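Local coordinates for ABC transporter substrate-binding protein (Rhizobium radiobacter, PDB 6TFX), which binds the opine mannopinic acid as the periplasmic solute-binding component of an ABC transporter that imports mannityl-opines, at residues Y34-L39 against F146-K151; L39-P44 against S51-L56; V86-V91 against V116-A121; F167-V172 against A187-G192. One frame throughout, in Å; residues are numbered along the deposited sequence.

Interaction 1 of 4, residues Y34-L39 against F146-K151; sequences YIYGAL and FIIPKK
Tyr36 lays its CB against the ring of Phe146, with Tyr36 CB 3.4 Å from Phe146 CD1. Because Tyr36 CG sits beside the backbone N (chi1 -61°), the tyrosine ring is carried past Phe146 to Ile148. The two rings are not stacked: it is the root of the tyrosine that meets the phenylalanine. Farther out, Tyr36 CE1 lies 3.6 Å from Ile148 CG2 as the two side chains pass at a slant. The phenol oxygen is engaged outside the pair, bonded to the carbonyl of Leu18.

The backbones are joined directly. Ile147 N donates to Gly37 O at 3.0 Å with an N-H...O angle of 169°, and the donor lies in the carbonyl plane. The same oxygen sits at the edge of the Phe146 ring. Water 1 makes a second link, accepting from Gly37 N and donating to Ile147 O at 2.8 Å. Ile147 CG1 packs 4.0 Å from Ala38 CA.

All seven touching residues are buried. The contact joins the chain leaving helix 26-35 to the approach to helix 150-156, whose N-cap is Pro149, while helix 88-98 packs against Leu39, Ile147 and Ile148.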
loop_
_atom_site.group_PDB
_atom_site.type_symbol
_atom_site.label_atom_id
_atom_site.label_comp_id
_atom_site.label_asym_id
_atom_site.label_seq_id
_atom_site.Cartn_x
_atom_site.Cartn_y
_atom_site.Cartn_z
ATOM N N TYR A 34 7.839 3.351 11.076
ATOM C CA TYR A 34 8.290 3.557 12.474
ATOM C C TYR A 34 9.752 4.036 12.505
ATOM O O TYR A 34 10.180 4.646 13.485
ATOM C CB TYR A 34 8.227 2.235 13.255
ATOM C CG TYR A 34 6.844 1.610 13.402
ATOM C CD1 TYR A 34 5.703 2.266 12.942
ATOM C CD2 TYR A 34 6.694 0.313 13.879
ATOM C CE1 TYR A 34 4.442 1.674 13.019
ATOM C CE2 TYR A 34 5.439 -0.282 13.982
ATOM C CZ TYR A 34 4.311 0.403 13.561
ATOM O OH TYR A 34 3.087 -0.238 13.633
ATOM N N ILE A 35 10.524 3.691 11.464
ATOM C CA ILE A 35 11.966 3.964 11.397
ATOM C C ILE A 35 12.313 5.277 10.758
ATOM O O ILE A 35 13.323 5.875 11.136
ATOM C CB ILE A 35 12.650 2.798 10.606
ATOM C CG1 ILE A 35 12.388 1.423 11.280
ATOM C CG2 ILE A 35 14.164 3.032 10.354
ATOM C CD1 ILE A 35 12.577 0.207 10.290
ATOM N N TYR A 36 11.571 5.656 9.685
ATOM C CA TYR A 36 11.921 6.826 8.902
ATOM C C TYR A 36 10.922 7.965 9.028
ATOM O O TYR A 36 9.754 7.771 9.435
ATOM C CB TYR A 36 11.935 6.431 7.428
ATOM C CG TYR A 36 12.933 5.360 7.072
ATOM C CD1 TYR A 36 14.250 5.686 6.770
ATOM C CD2 TYR A 36 12.554 4.021 6.995
ATOM C CE1 TYR A 36 15.177 4.703 6.425
ATOM C CE2 TYR A 36 13.472 3.029 6.652
ATOM C CZ TYR A 36 14.778 3.380 6.341
ATOM O OH TYR A 36 15.676 2.419 5.940
ATOM N N GLY A 37 11.377 9.119 8.564
ATOM C CA GLY A 37 10.563 10.321 8.389
ATOM C C GLY A 37 10.781 10.888 6.993
ATOM O O GLY A 37 11.512 10.302 6.177
ATOM N N ALA A 38 10.181 12.043 6.712
ATOM C CA ALA A 38 10.299 12.645 5.391
ATOM C C ALA A 38 10.391 14.176 5.535
ATOM O O ALA A 38 10.438 14.690 6.662
ATOM C CB ALA A 38 9.088 12.241 4.556
ATOM N N LEU A 39 10.386 14.914 4.409
ATOM C CA LEU A 39 10.365 16.384 4.503
ATOM C C LEU A 39 9.092 16.843 5.236
ATOM O O LEU A 39 9.141 17.733 6.086
ATOM C CB LEU A 39 10.378 16.989 3.107
ATOM C CG LEU A 39 11.755 16.984 2.411
ATOM C CD1 LEU A 39 11.615 17.333 0.926
ATOM C CD2 LEU A 39 12.716 17.963 3.088
ATOM N N PHE A 146 10.236 8.993 1.956
ATOM C CA PHE A 146 11.092 8.842 3.136
ATOM C C PHE A 146 12.533 9.196 2.821
ATOM O O PHE A 146 13.030 8.846 1.748
ATOM C CB PHE A 146 11.058 7.402 3.613
ATOM C CG PHE A 146 9.728 6.987 4.200
ATOM C CD1 PHE A 146 9.358 7.392 5.483
ATOM C CD2 PHE A 146 8.901 6.097 3.523
ATOM C CE1 PHE A 146 8.163 6.941 6.067
ATOM C CE2 PHE A 146 7.690 5.660 4.099
ATOM C CZ PHE A 146 7.331 6.088 5.363
ATOM N N ILE A 147 13.206 9.859 3.777
ATOM C CA ILE A 147 14.594 10.276 3.608
ATOM C C ILE A 147 15.533 9.274 4.267
ATOM O O ILE A 147 15.333 8.887 5.412
ATOM C CB ILE A 147 14.816 11.717 4.129
ATOM C CG1 ILE A 147 13.796 12.714 3.521
ATOM C CG2 ILE A 147 16.274 12.188 3.926
ATOM C CD1 ILE A 147 13.774 12.807 1.955
ATOM N N ILE A 148 16.574 8.887 3.534
ATOM C CA ILE A 148 17.603 7.970 4.038
ATOM C C ILE A 148 18.997 8.654 4.045
ATOM O O ILE A 148 19.179 9.657 3.340
ATOM C CB ILE A 148 17.629 6.610 3.298
ATOM C CG1 ILE A 148 18.252 6.734 1.882
ATOM C CG2 ILE A 148 16.227 5.989 3.258
ATOM C CD1 ILE A 148 18.367 5.407 1.119
ATOM N N PRO A 149 19.978 8.114 4.810
ATOM C CA PRO A 149 21.287 8.781 4.887
ATOM C C PRO A 149 22.184 8.386 3.730
ATOM O O PRO A 149 22.392 7.201 3.483
ATOM C CB PRO A 149 21.863 8.337 6.246
ATOM C CG PRO A 149 20.885 7.348 6.814
ATOM C CD PRO A 149 19.918 6.964 5.738
ATOM N N LYS A 150 22.721 9.394 3.031
ATOM C CA LYS A 150 23.637 9.194 1.916
ATOM C C LYS A 150 24.793 8.278 2.335
ATOM O O LYS A 150 25.053 7.286 1.656
ATOM C CB LYS A 150 24.181 10.564 1.466
ATOM C CG LYS A 150 25.005 10.548 0.182
ATOM C CD LYS A 150 25.427 11.978 -0.124
ATOM C CE LYS A 150 26.109 12.157 -1.453
ATOM N NZ LYS A 150 26.419 13.598 -1.693
ATOM N N LYS A 151 25.468 8.594 3.455
ATOM C CA LYS A 151 26.633 7.792 3.904
ATOM C C LYS A 151 26.289 6.357 4.245
ATOM O O LYS A 151 27.053 5.444 3.889
ATOM C CB LYS A 151 27.315 8.422 5.115
ATOM C CG LYS A 151 27.936 9.798 4.897
ATOM C CD LYS A 151 28.978 10.136 5.986
ATOM C CE LYS A 151 28.491 10.270 7.422
ATOM N NZ LYS A 151 29.414 11.096 8.239
HETATM O O HOH W 1 14.185 9.068 7.977
#

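Interaction 2 of 4, residues L39-P44 against S51-L56; sequences LVRFAP and SIEADL
Arg41 and Glu53 face each other as the hydrogen-bonded pair of a short antiparallel beta hairpin, strands 40-41 and 53-54. Their backbones exchange two bonds, Arg41 N to Glu53 O and Glu53 N to Arg41 O, each 2.8 Å long.

On the same face, the side chains form a salt bridge. Both set CG between backbone N and carbonyl carbon and then run extended, which brings NE and OE2 together. Arg41 NE donates to Glu53 OE2 at 2.8 Å, on the anti side of that oxygen and 27° out of the carboxylate plane; NH2 adds only a weak bond to the same atom. The two planes are turned 43° apart, and Pro44 CG packs over one guanidinium face.

Ala43 N donates to Ser51 OG at 3.1 Å, an oxygen also bonded to the carbonyl of Asn48. Asp55 N reaches Leu39 O at 3.2 Å, its angle bent to 137°. Arg191 holds Asp55 OD1 by a salt bridge and donates to Ala54 O as well; Asp55 OD2 takes Ala38 N. Val40 CG2 packs 3.6 Å from Ile52 CG2.

Arg41 and Arg191 lie close together and would probably favour the ionised carboxylates of Glu53 and Asp55, which offset the like charges.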
loop_
_atom_site.group_PDB
_atom_site.type_symbol
_atom_site.label_atom_id
_atom_site.label_comp_id
_atom_site.label_asym_id
_atom_site.label_seq_id
_atom_site.Cartn_x
_atom_site.Cartn_y
_atom_site.Cartn_z
ATOM N N LEU A 39 10.386 14.914 4.409
ATOM C CA LEU A 39 10.365 16.384 4.503
ATOM C C LEU A 39 9.092 16.843 5.236
ATOM O O LEU A 39 9.141 17.733 6.086
ATOM C CB LEU A 39 10.378 16.989 3.107
ATOM C CG LEU A 39 11.755 16.984 2.411
ATOM C CD1 LEU A 39 11.615 17.333 0.926
ATOM C CD2 LEU A 39 12.716 17.963 3.088
ATOM N N VAL A 40 7.956 16.222 4.899
ATOM C CA VAL A 40 6.641 16.546 5.505
ATOM C C VAL A 40 5.972 15.234 5.884
ATOM O O VAL A 40 6.443 14.168 5.486
ATOM C CB VAL A 40 5.765 17.401 4.539
ATOM C CG1 VAL A 40 6.436 18.734 4.223
ATOM C CG2 VAL A 40 5.473 16.653 3.227
ATOM N N ARG A 41 4.847 15.284 6.624
ATOM C CA ARG A 41 4.257 14.003 6.951
ATOM C C ARG A 41 2.771 14.133 7.044
ATOM O O ARG A 41 2.267 15.220 7.299
ATOM C CB ARG A 41 4.792 13.512 8.315
ATOM C CG ARG A 41 4.347 14.402 9.507
ATOM C CD ARG A 41 4.654 13.676 10.793
ATOM N NE ARG A 41 4.223 14.404 11.980
ATOM C CZ ARG A 41 4.389 13.936 13.209
ATOM N NH1 ARG A 41 4.952 12.742 13.402
ATOM N NH2 ARG A 41 3.993 14.650 14.257
ATOM N N PHE A 42 2.076 13.023 6.905
ATOM C CA PHE A 42 0.650 12.986 7.198
ATOM C C PHE A 42 0.554 13.204 8.729
ATOM O O PHE A 42 1.448 12.790 9.478
ATOM C CB PHE A 42 0.123 11.576 6.921
ATOM C CG PHE A 42 -0.086 11.364 5.447
ATOM C CD1 PHE A 42 0.972 10.976 4.626
ATOM C CD2 PHE A 42 -1.348 11.480 4.892
ATOM C CE1 PHE A 42 0.775 10.800 3.246
ATOM C CE2 PHE A 42 -1.547 11.290 3.516
ATOM C CZ PHE A 42 -0.479 10.983 2.703
ATOM N N ALA A 43 -0.528 13.832 9.207
ATOM C CA ALA A 43 -0.687 13.956 10.650
ATOM C C ALA A 43 -0.819 12.546 11.210
ATOM O O ALA A 43 -1.537 11.720 10.623
ATOM C CB ALA A 43 -1.968 14.723 10.963
ATOM N N PRO A 44 -0.176 12.252 12.354
ATOM C CA PRO A 44 -0.351 10.921 12.964
ATOM C C PRO A 44 -1.845 10.618 13.147
ATOM O O PRO A 44 -2.612 11.455 13.668
ATOM C CB PRO A 44 0.371 11.053 14.303
ATOM C CG PRO A 44 1.458 12.092 14.023
ATOM C CD PRO A 44 0.745 13.097 13.138
ATOM N N SER A 51 -4.109 16.590 5.723
ATOM C CA SER A 51 -3.500 16.721 7.051
ATOM C C SER A 51 -1.981 16.980 7.035
ATOM O O SER A 51 -1.387 17.080 8.107
ATOM C CB SER A 51 -3.759 15.440 7.841
ATOM O OG SER A 51 -2.908 14.405 7.384
ATOM N N ILE A 52 -1.354 16.989 5.857
ATOM C CA ILE A 52 0.108 17.051 5.777
ATOM C C ILE A 52 0.658 18.257 6.516
ATOM O O ILE A 52 0.115 19.370 6.430
ATOM C CB ILE A 52 0.595 16.911 4.323
ATOM C CG1 ILE A 52 0.400 15.433 3.893
ATOM C CG2 ILE A 52 2.070 17.301 4.192
ATOM C CD1 ILE A 52 0.496 15.145 2.410
ATOM N N GLU A 53 1.712 17.992 7.317
ATOM C CA GLU A 53 2.333 18.984 8.200
ATOM C C GLU A 53 3.870 18.850 8.158
ATOM O O GLU A 53 4.394 17.870 7.630
ATOM C CB GLU A 53 1.830 18.783 9.645
ATOM C CG GLU A 53 2.008 17.372 10.192
ATOM C CD GLU A 53 1.559 17.109 11.623
ATOM O OE1 GLU A 53 0.410 17.459 11.986
ATOM O OE2 GLU A 53 2.361 16.522 12.383
ATOM N N ALA A 54 4.583 19.799 8.776
ATOM C CA ALA A 54 6.055 19.764 8.799
ATOM C C ALA A 54 6.624 18.471 9.448
ATOM O O ALA A 54 6.065 17.962 10.426
ATOM C CB ALA A 54 6.575 20.962 9.573
ATOM N N ASP A 55 7.772 17.983 8.941
ATOM C CA ASP A 55 8.480 16.823 9.540
ATOM C C ASP A 55 9.964 17.264 9.549
ATOM O O ASP A 55 10.300 18.180 10.305
ATOM C CB ASP A 55 8.247 15.514 8.753
ATOM C CG ASP A 55 8.516 14.218 9.525
ATOM O OD1 ASP A 55 8.618 14.277 10.776
ATOM O OD2 ASP A 55 8.615 13.131 8.872
ATOM N N LEU A 56 10.818 16.741 8.641
ATOM C CA LEU A 56 12.216 17.222 8.593
ATOM C C LEU A 56 12.263 18.706 8.187
ATOM O O LEU A 56 13.099 19.461 8.700
ATOM C CB LEU A 56 13.023 16.383 7.605
ATOM C CG LEU A 56 14.416 16.892 7.254
ATOM C CD1 LEU A 56 15.374 16.876 8.489
ATOM C CD2 LEU A 56 14.987 16.048 6.142
#

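Interaction 3 of 4, residues V86-V91 against V116-A121; sequences VTADDV and VEAVDA
Thr87 sets its OG1 between its own backbone N and carbonyl carbon (chi1 68°), which swings the hydroxyl toward the first turn of helix 88-98, while Asp90, its CG beside the backbone N, folds its carboxylate back toward Thr87. Together they form a capping box at the helix N-terminus, next to the edge strand 113-118 of a four-stranded antiparallel sheet. Thr87 N donates to Asp90 OD2 at 3.1 Å in a nearly straight bond; the reciprocal bond from Asp90 N to Thr87 OG1 is weak. Asp90 is also gripped from beyond the box, OD2 by the indole NE1 of Trp79 and OD1 by Lys150 N.

The cap leaves Ala88 N, at the start of the helix, to be taken up across the contact. It donates to Ala121 O at 2.8 Å with an N-H...O angle of 159°, but the donor stands 42° above the carbonyl plane and so does not follow a lone pair. Ala121 O also receives a longer CA-H...O contact from Thr87 CA.

The side chains that meet here are alanine methyls: Ala88 points toward the 116-121 segment, and its CB is 3.7 Å from Ala118 CB. The chain turns a corner at Val119, where Val119 and Asp120 together face Thr123 in a classic beta bulge. Asp120 OD1 accepts from Lys122 N and is hydrogen-bonded to Thr123 OG1. Asp89 bends its carboxylate toward the strand, placing OD1 3.4 Å from Ala118 CB, and Ala88 CB comes to 3.2 Å from Asp120 O.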
loop_
_atom_site.group_PDB
_atom_site.type_symbol
_atom_site.label_atom_id
_atom_site.label_comp_id
_atom_site.label_asym_id
_atom_site.label_seq_id
_atom_site.Cartn_x
_atom_site.Cartn_y
_atom_site.Cartn_z
ATOM N N VAL A 86 20.990 15.405 9.915
ATOM C CA VAL A 86 20.379 15.210 8.595
ATOM C C VAL A 86 20.631 16.508 7.806
ATOM O O VAL A 86 20.323 17.604 8.302
ATOM C CB VAL A 86 18.863 14.945 8.735
ATOM C CG1 VAL A 86 18.229 14.738 7.357
ATOM C CG2 VAL A 86 18.610 13.739 9.630
ATOM N N THR A 87 21.140 16.382 6.580
ATOM C CA THR A 87 21.454 17.566 5.770
ATOM C C THR A 87 20.696 17.565 4.461
ATOM O O THR A 87 20.180 16.527 4.029
ATOM C CB THR A 87 22.965 17.616 5.423
ATOM O OG1 THR A 87 23.269 16.532 4.535
ATOM C CG2 THR A 87 23.861 17.601 6.665
ATOM N N ALA A 88 20.737 18.710 3.777
ATOM C CA ALA A 88 20.161 18.844 2.437
ATOM C C ALA A 88 20.794 17.815 1.473
ATOM O O ALA A 88 20.083 17.285 0.611
ATOM C CB ALA A 88 20.383 20.250 1.915
ATOM N N ASP A 89 22.110 17.462 1.653
ATOM C CA ASP A 89 22.714 16.439 0.781
ATOM C C ASP A 89 22.016 15.070 0.907
ATOM O O ASP A 89 21.934 14.338 -0.078
ATOM C CB ASP A 89 24.217 16.295 1.068
ATOM C CG ASP A 89 25.084 17.425 0.494
ATOM O OD1 ASP A 89 24.550 18.267 -0.282
ATOM O OD2 ASP A 89 26.294 17.458 0.804
ATOM N N ASP A 90 21.537 14.715 2.118
ATOM C CA ASP A 90 20.806 13.454 2.305
ATOM C C ASP A 90 19.477 13.511 1.551
ATOM O O ASP A 90 19.046 12.509 0.984
ATOM C CB ASP A 90 20.510 13.223 3.800
ATOM C CG ASP A 90 21.758 12.946 4.608
ATOM O OD1 ASP A 90 22.592 12.131 4.149
ATOM O OD2 ASP A 90 21.893 13.530 5.719
ATOM N N VAL A 91 18.801 14.682 1.590
ATOM C CA VAL A 91 17.515 14.852 0.902
ATOM C C VAL A 91 17.709 14.731 -0.606
ATOM O O VAL A 91 16.936 14.038 -1.271
ATOM C CB VAL A 91 16.823 16.174 1.297
ATOM C CG1 VAL A 91 15.552 16.395 0.477
ATOM C CG2 VAL A 91 16.523 16.194 2.797
ATOM N N VAL A 116 16.617 18.311 -7.862
ATOM C CA VAL A 116 16.598 18.472 -6.403
ATOM C C VAL A 116 18.014 18.940 -6.095
ATOM O O VAL A 116 18.989 18.245 -6.438
ATOM C CB VAL A 116 16.252 17.158 -5.655
ATOM C CG1 VAL A 116 16.126 17.423 -4.152
ATOM C CG2 VAL A 116 14.957 16.543 -6.200
ATOM N N GLU A 117 18.125 20.112 -5.463
ATOM C CA GLU A 117 19.430 20.729 -5.199
ATOM C C GLU A 117 19.595 21.183 -3.756
ATOM O O GLU A 117 18.649 21.685 -3.149
ATOM C CB GLU A 117 19.620 21.954 -6.116
ATOM C CG GLU A 117 19.576 21.613 -7.597
ATOM C CD GLU A 117 19.538 22.793 -8.544
ATOM O OE1 GLU A 117 18.558 23.575 -8.501
ATOM O OE2 GLU A 117 20.486 22.920 -9.352
ATOM N N ALA A 118 20.828 21.049 -3.232
ATOM C CA ALA A 118 21.162 21.514 -1.892
ATOM C C ALA A 118 21.675 22.942 -2.059
ATOM O O ALA A 118 22.780 23.137 -2.592
ATOM C CB ALA A 118 22.250 20.628 -1.289
ATOM N N VAL A 119 20.868 23.935 -1.655
ATOM C CA VAL A 119 21.249 25.362 -1.767
ATOM C C VAL A 119 22.318 25.633 -0.699
ATOM O O VAL A 119 23.297 26.336 -0.945
ATOM C CB VAL A 119 20.018 26.287 -1.631
ATOM C CG1 VAL A 119 20.421 27.759 -1.643
ATOM C CG2 VAL A 119 19.009 25.998 -2.740
ATOM N N ASP A 120 22.115 25.042 0.482
ATOM C CA ASP A 120 23.050 25.029 1.608
ATOM C C ASP A 120 22.709 23.809 2.441
ATOM O O ASP A 120 21.782 23.082 2.058
ATOM C CB ASP A 120 23.048 26.357 2.398
ATOM C CG ASP A 120 21.716 26.752 2.985
ATOM O OD1 ASP A 120 21.014 25.861 3.515
ATOM O OD2 ASP A 120 21.386 27.969 2.947
ATOM N N ALA A 121 23.418 23.562 3.567
ATOM C CA ALA A 121 23.193 22.354 4.389
ATOM C C ALA A 121 21.771 22.197 4.932
ATOM O O ALA A 121 21.365 21.067 5.244
ATOM C CB ALA A 121 24.200 22.290 5.529
#

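Interaction 4 of 4, residues F167-V172 against A187-G192; sequences FGPFQV and AEYFRG
Phe167 meets Tyr189 through its carbonyl and Phe190 through its ring. Phe167 O lies in the plane of the tyrosine ring, at its edge, 3.2 Å from Tyr189 CD1. Water 2 donates to this same oxygen at 2.7 Å and accepts a weak bond from Phe190 N. The Phe167 side chain, with chi1 61°, turns its ring so that CD1 comes 4.2 Å from Phe190 CE1.

Gly168 follows with its backbone alone, its carbonyl carbon 3.5 Å from Tyr189 CD1. Its oxygen is bonded outside the pair by the side-chain amides of Asn186 and Gln80.

Pro169 lies over the face of Tyr189. Its CB is 4.0 Å from the ring centroid and only 9° off the ring normal, a CH-pi contact, while Pro169 CD packs 3.8 Å from Tyr189 CE1; the two side chains run alongside each other in the same direction. Tyr189 reaches this position with CG opposite its backbone N (chi1 -176°). It opens a type I beta turn, Tyr189 to Gly192, closed by Gly192 N donating to Tyr189 O, in the loop after strand 180-185, the antiparallel partner of strand 170-176. Within the turn Arg191 NE donates to Tyr189 OH at 3.2 Å, the hydroxyl lying in the guanidinium plane.

Beyond Phe170, Gln171 reaches the 187-192 segment through a single water: water 3 accepts from both Gln171 NE2 and Ala187 N, the latter at 2.9 Å.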
loop_
_atom_site.group_PDB
_atom_site.type_symbol
_atom_site.label_atom_id
_atom_site.label_comp_id
_atom_site.label_asym_id
_atom_site.label_seq_id
_atom_site.Cartn_x
_atom_site.Cartn_y
_atom_site.Cartn_z
ATOM N N PHE A 167 15.649 8.616 10.601
ATOM C CA PHE A 167 15.629 9.627 11.672
ATOM C C PHE A 167 14.304 9.574 12.446
ATOM O O PHE A 167 14.034 10.437 13.293
ATOM C CB PHE A 167 15.964 11.056 11.190
ATOM C CG PHE A 167 15.037 11.650 10.169
ATOM C CD1 PHE A 167 13.770 12.096 10.530
ATOM C CD2 PHE A 167 15.458 11.843 8.862
ATOM C CE1 PHE A 167 12.922 12.673 9.577
ATOM C CE2 PHE A 167 14.621 12.434 7.920
ATOM C CZ PHE A 167 13.346 12.817 8.277
ATOM N N GLY A 168 13.523 8.536 12.176
ATOM C CA GLY A 168 12.236 8.280 12.819
ATOM C C GLY A 168 12.380 7.920 14.290
ATOM O O GLY A 168 13.503 7.791 14.826
ATOM N N PRO A 169 11.229 7.725 14.965
ATOM C CA PRO A 169 11.268 7.514 16.426
ATOM C C PRO A 169 11.805 6.173 16.896
ATOM O O PRO A 169 12.155 6.059 18.069
ATOM C CB PRO A 169 9.801 7.710 16.854
ATOM C CG PRO A 169 8.981 7.447 15.598
ATOM C CD PRO A 169 9.851 7.946 14.468
ATOM N N PHE A 170 11.827 5.136 16.012
ATOM C CA PHE A 170 12.322 3.818 16.425
ATOM C C PHE A 170 13.386 3.338 15.469
ATOM O O PHE A 170 13.298 3.599 14.279
ATOM C CB PHE A 170 11.166 2.805 16.519
ATOM C CG PHE A 170 10.150 3.228 17.558
ATOM C CD1 PHE A 170 10.359 2.962 18.909
ATOM C CD2 PHE A 170 9.016 3.948 17.193
ATOM C CE1 PHE A 170 9.455 3.420 19.882
ATOM C CE2 PHE A 170 8.101 4.382 18.165
ATOM C CZ PHE A 170 8.341 4.142 19.500
ATOM N N GLN A 171 14.348 2.582 15.977
ATOM C CA GLN A 171 15.436 2.052 15.149
ATOM C C GLN A 171 15.450 0.559 15.240
ATOM O O GLN A 171 15.070 -0.002 16.263
ATOM C CB GLN A 171 16.799 2.599 15.613
ATOM C CG GLN A 171 17.118 2.283 17.085
ATOM C CD GLN A 171 17.810 3.426 17.773
ATOM O OE1 GLN A 171 18.273 4.376 17.140
ATOM N NE2 GLN A 171 17.871 3.372 19.092
ATOM N N VAL A 172 15.954 -0.097 14.196
ATOM C CA VAL A 172 16.047 -1.544 14.212
ATOM C C VAL A 172 17.287 -1.923 14.994
ATOM O O VAL A 172 18.399 -1.587 14.574
ATOM C CB VAL A 172 16.037 -2.144 12.788
ATOM C CG1 VAL A 172 16.353 -3.643 12.808
ATOM C CG2 VAL A 172 14.703 -1.882 12.104
ATOM N N ALA A 187 16.595 7.577 21.137
ATOM C CA ALA A 187 16.719 8.524 22.265
ATOM C C ALA A 187 16.904 10.004 21.846
ATOM O O ALA A 187 16.615 10.912 22.639
ATOM C CB ALA A 187 17.856 8.091 23.191
ATOM N N GLU A 188 17.372 10.239 20.614
ATOM C CA GLU A 188 17.633 11.575 20.097
ATOM C C GLU A 188 16.551 12.031 19.132
ATOM O O GLU A 188 16.736 13.069 18.501
ATOM C CB GLU A 188 19.002 11.638 19.393
ATOM C CG GLU A 188 20.188 11.415 20.321
ATOM C CD GLU A 188 21.510 11.881 19.744
ATOM O OE1 GLU A 188 21.899 11.385 18.660
ATOM O OE2 GLU A 188 22.158 12.746 20.376
ATOM N N TYR A 189 15.397 11.305 19.055
ATOM C CA TYR A 189 14.325 11.696 18.130
ATOM C C TYR A 189 13.993 13.175 18.336
ATOM O O TYR A 189 13.846 13.616 19.474
ATOM C CB TYR A 189 13.092 10.799 18.289
ATOM C CG TYR A 189 12.030 11.128 17.267
ATOM C CD1 TYR A 189 12.306 11.074 15.898
ATOM C CD2 TYR A 189 10.752 11.513 17.661
ATOM C CE1 TYR A 189 11.333 11.378 14.949
ATOM C CE2 TYR A 189 9.776 11.836 16.718
ATOM C CZ TYR A 189 10.069 11.759 15.364
ATOM O OH TYR A 189 9.114 12.116 14.451
ATOM N N PHE A 190 13.957 13.953 17.246
ATOM C CA PHE A 190 13.818 15.399 17.325
ATOM C C PHE A 190 12.542 15.916 18.027
ATOM O O PHE A 190 12.561 17.040 18.527
ATOM C CB PHE A 190 13.984 16.043 15.958
ATOM C CG PHE A 190 12.838 15.878 14.999
ATOM C CD1 PHE A 190 12.771 14.777 14.158
ATOM C CD2 PHE A 190 11.870 16.866 14.871
ATOM C CE1 PHE A 190 11.736 14.652 13.223
ATOM C CE2 PHE A 190 10.834 16.735 13.936
ATOM C CZ PHE A 190 10.776 15.634 13.125
ATOM N N ARG A 191 11.454 15.112 18.086
ATOM C CA ARG A 191 10.210 15.569 18.745
ATOM C C ARG A 191 10.202 15.185 20.211
ATOM O O ARG A 191 9.262 15.529 20.927
ATOM C CB ARG A 191 8.961 14.993 18.063
ATOM C CG ARG A 191 8.835 15.335 16.590
ATOM C CD ARG A 191 7.543 14.776 16.003
ATOM N NE ARG A 191 7.514 14.890 14.543
ATOM C CZ ARG A 191 7.031 15.938 13.882
ATOM N NH1 ARG A 191 6.496 16.965 14.544
ATOM N NH2 ARG A 191 7.058 15.963 12.559
ATOM N N GLY A 192 11.240 14.475 20.641
ATOM C CA GLY A 192 11.374 14.003 22.014
ATOM C C GLY A 192 11.534 12.500 22.051
ATOM O O GLY A 192 11.076 11.786 21.146
HETATM O O HOH W 2 15.533 12.132 14.844
HETATM O O HOH W 3 18.957 5.877 20.713
#

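How the interactions relate
The centres of interactions 1, 2 and 4 lie 11 to 15 Å apart. That of interaction 3, about 28 Å from the chain centre, is 13 Å from interaction 1 and 18 and 20 Å from interactions 2 and 4. Along the chain, interactions 2 and 3 fall between the two halves of interaction 1, and interaction 4 follows. Leu39 belongs to both interactions 1 and 2. Interaction 4 is tied to interaction 1 by Gly168 N and Ile35 O, 2.9 Å apart, and Phe167 packs on Leu56 of interaction 2 and Val86 of interaction 3. Leu56 also packs on Val91. Local hairpin, helix-cap and turn contacts are thus joined into one region of structural packing; the Phe146 side chain lies about 11 Å from the bound opine.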